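Local coordinates for protein mariner Mos1 transposase (Drosophila mauritiana, PDB 4MDB) that mediates cut-and-paste transposition of the Mos1 transposon through a metal-dependent catalytic domain, at residues A[29-35]-A[75-79]. The protein carries 1 engineered substitution. Numbering follows the deposited sequence.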
loop_
_atom_site.group_PDB
_atom_site.type_symbol
_atom_site.label_atom_id
_atom_site.label_comp_id
_atom_site.label_asym_id
_atom_site.label_seq_id
_atom_site.Cartn_x
_atom_site.Cartn_y
_atom_site.Cartn_z
ATOM N N LEU A 29 -9.439 -3.304 -10.745
ATOM C CA LEU A 29 -9.242 -3.061 -9.332
ATOM C C LEU A 29 -9.176 -4.304 -8.439
ATOM O O LEU A 29 -8.511 -4.316 -7.382
ATOM C CB LEU A 29 -10.369 -2.217 -8.790
ATOM C CG LEU A 29 -10.605 -0.889 -9.458
ATOM C CD1 LEU A 29 -11.719 -0.218 -8.695
ATOM C CD2 LEU A 29 -9.379 0.002 -9.569
ATOM N N HIS A 30 -9.838 -5.378 -8.890
ATOM C CA HIS A 30 -9.841 -6.630 -8.175
ATOM C C HIS A 30 -8.510 -7.376 -8.257
ATOM O O HIS A 30 -8.281 -8.378 -7.501
ATOM C CB HIS A 30 -10.962 -7.527 -8.738
ATOM C CG HIS A 30 -10.797 -7.831 -10.197
ATOM N ND1 HIS A 30 -10.988 -6.883 -11.173
ATOM C CD2 HIS A 30 -10.486 -8.977 -10.847
ATOM C CE1 HIS A 30 -10.797 -7.435 -12.360
ATOM N NE2 HIS A 30 -10.488 -8.717 -12.179
ATOM N N ARG A 31 -7.592 -6.913 -9.113
ATOM C CA ARG A 31 -6.277 -7.503 -9.193
ATOM C C ARG A 31 -5.206 -6.673 -8.482
ATOM O O ARG A 31 -4.039 -7.022 -8.528
ATOM C CB ARG A 31 -5.854 -7.770 -10.652
ATOM C CG ARG A 31 -6.899 -8.619 -11.321
ATOM C CD ARG A 31 -6.468 -9.166 -12.643
ATOM N NE ARG A 31 -6.440 -8.202 -13.731
ATOM C CZ ARG A 31 -5.333 -7.780 -14.330
ATOM N NH1 ARG A 31 -4.152 -8.228 -13.966
ATOM N NH2 ARG A 31 -5.440 -6.933 -15.334
ATOM N N ILE A 32 -5.567 -5.583 -7.804
ATOM C CA ILE A 32 -4.571 -4.728 -7.157
ATOM C C ILE A 32 -4.191 -5.285 -5.784
ATOM O O ILE A 32 -5.047 -5.654 -4.949
ATOM C CB ILE A 32 -5.128 -3.291 -6.951
ATOM C CG1 ILE A 32 -5.305 -2.616 -8.288
ATOM C CG2 ILE A 32 -4.208 -2.504 -6.067
ATOM C CD1 ILE A 32 -5.972 -1.271 -8.194
ATOM N N VAL A 33 -2.915 -5.375 -5.593
ATOM C CA VAL A 33 -2.330 -5.622 -4.318
ATOM C C VAL A 33 -1.533 -4.338 -4.031
ATOM O O VAL A 33 -0.759 -3.856 -4.872
ATOM C CB VAL A 33 -1.365 -6.824 -4.418
ATOM C CG1 VAL A 33 -0.483 -7.000 -3.187
ATOM C CG2 VAL A 33 -2.130 -8.113 -4.711
ATOM N N THR A 34 -1.710 -3.840 -2.817
ATOM C CA THR A 34 -1.077 -2.552 -2.461
ATOM C C THR A 34 -0.412 -2.640 -1.136
ATOM O O THR A 34 -0.790 -3.448 -0.285
ATOM C CB THR A 34 -2.075 -1.407 -2.650
ATOM O OG1 THR A 34 -1.435 -0.123 -2.627
ATOM C CG2 THR A 34 -3.120 -1.350 -1.568
ATOM N N GLY A 35 0.496 -1.705 -0.851
ATOM C CA GLY A 35 1.176 -1.734 0.428
ATOM C C GLY A 35 1.960 -0.499 0.676
ATOM O O GLY A 35 2.212 0.329 -0.231
ATOM N N VAL A 75 3.049 -3.354 5.339
ATOM C CA VAL A 75 1.884 -4.222 5.148
ATOM C C VAL A 75 1.428 -4.155 3.706
ATOM O O VAL A 75 1.452 -3.103 3.072
ATOM C CB VAL A 75 0.734 -3.803 6.132
ATOM C CG1 VAL A 75 0.384 -2.320 5.969
ATOM C CG2 VAL A 75 -0.539 -4.565 5.918
ATOM N N TRP A 76 0.862 -5.262 3.271
ATOM C CA TRP A 76 0.333 -5.438 1.910
ATOM C C TRP A 76 -1.044 -6.070 1.984
ATOM O O TRP A 76 -1.258 -6.959 2.772
ATOM C CB TRP A 76 1.242 -6.251 0.999
ATOM C CG TRP A 76 2.593 -5.689 0.837
ATOM C CD1 TRP A 76 3.004 -4.830 -0.147
ATOM C CD2 TRP A 76 3.707 -5.802 1.741
ATOM N NE1 TRP A 76 4.314 -4.447 0.049
ATOM C CE2 TRP A 76 4.765 -5.073 1.187
ATOM C CE3 TRP A 76 3.935 -6.544 2.930
ATOM C CZ2 TRP A 76 6.013 -4.970 1.820
ATOM C CZ3 TRP A 76 5.167 -6.424 3.562
ATOM C CH2 TRP A 76 6.171 -5.655 2.990
ATOM N N TRP A 77 -1.944 -5.602 1.122
ATOM C CA TRP A 77 -3.353 -5.955 1.200
ATOM C C TRP A 77 -4.068 -5.786 -0.103
ATOM O O TRP A 77 -3.543 -5.160 -1.017
ATOM C CB TRP A 77 -4.042 -5.202 2.301
ATOM C CG TRP A 77 -4.038 -3.679 2.142
ATOM C CD1 TRP A 77 -2.973 -2.864 2.316
ATOM C CD2 TRP A 77 -5.142 -2.832 1.782
ATOM N NE1 TRP A 77 -3.345 -1.550 2.114
ATOM C CE2 TRP A 77 -4.672 -1.494 1.814
ATOM C CE3 TRP A 77 -6.477 -3.052 1.495
ATOM C CZ2 TRP A 77 -5.515 -0.402 1.501
ATOM C CZ3 TRP A 77 -7.311 -1.999 1.252
ATOM C CH2 TRP A 77 -6.834 -0.670 1.248
ATOM N N ASP A 78 -5.257 -6.376 -0.213
ATOM C CA ASP A 78 -6.105 -6.220 -1.359
ATOM C C ASP A 78 -7.557 -6.127 -0.922
ATOM O O ASP A 78 -7.841 -5.904 0.250
ATOM C CB ASP A 78 -5.802 -7.317 -2.380
ATOM C CG ASP A 78 -6.331 -8.723 -1.919
ATOM O OD1 ASP A 78 -6.923 -8.801 -0.842
ATOM O OD2 ASP A 78 -6.300 -9.661 -2.749
ATOM N N GLN A 79 -8.492 -6.239 -1.862
ATOM C CA GLN A 79 -9.865 -5.958 -1.555
ATOM C C GLN A 79 -10.440 -7.046 -0.653
ATOM O O GLN A 79 -11.550 -6.830 -0.145
ATOM C CB GLN A 79 -10.696 -5.875 -2.847
ATOM C CG GLN A 79 -10.716 -7.152 -3.601
ATOM C CD GLN A 79 -11.721 -7.107 -4.722
ATOM O OE1 GLN A 79 -11.670 -6.211 -5.553
ATOM N NE2 GLN A 79 -12.613 -8.082 -4.769
HETATM O O HOH W 1 -7.790 -5.636 -4.776
HETATM O O HOH W 2 -5.729 -8.985 -5.527
#
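Thr34 and Trp77 form a hydrogen-bonded antiparallel pair, with their side chains alongside each other on one face of the sheet and each backbone donating to the other: Thr34 N to Trp77 O at 2.9 Å, almost straight at 171°, and Trp77 N to Thr34 O at 2.8 Å, more bent. Both carbonyls also take a CA-H...O contact, Thr34 O from the CA of Trp76 and Trp77 O from the CA of Val33. On the side-chain level Thr34 CG2 lies over one face of the Trp77 indole, a CH-pi contact 3.9 Å from the centroid of the five-membered ring. With chi1 at -166°, Thr34 turns OG1 away from its own backbone N and bonds it to Leu127 O on the neighbouring strand, while Ser163 OG satisfies Trp77 NE1. Gly35 pairs with Trp76 across a non-hydrogen-bonded site, its CA 3.6 Å from Trp76 CD1. Beyond the paired strands, where the 3-10 turn 29-31 meets Gln79, a water makes the link. It gives its protons to Leu29 O and, at 2.7 Å, to Ile32 O, and accepts from Gln79 N at 3.1 Å, so one water links these carbonyls to the amide just past the end of strand 69-78. Asp78 OD2 has a salt bridge to Arg114, and its OD1 accepts from Ser80 N. Gln79 reaches across with OE1 3.2 Å from His30 CA, but its polar partner is His207 NE2. These strands, 32-42 and 69-78, are neighbours in the central sheet of the RNase H-like catalytic domain; directly after Gly35 comes Asp36, a magnesium ligand of the DDD active site.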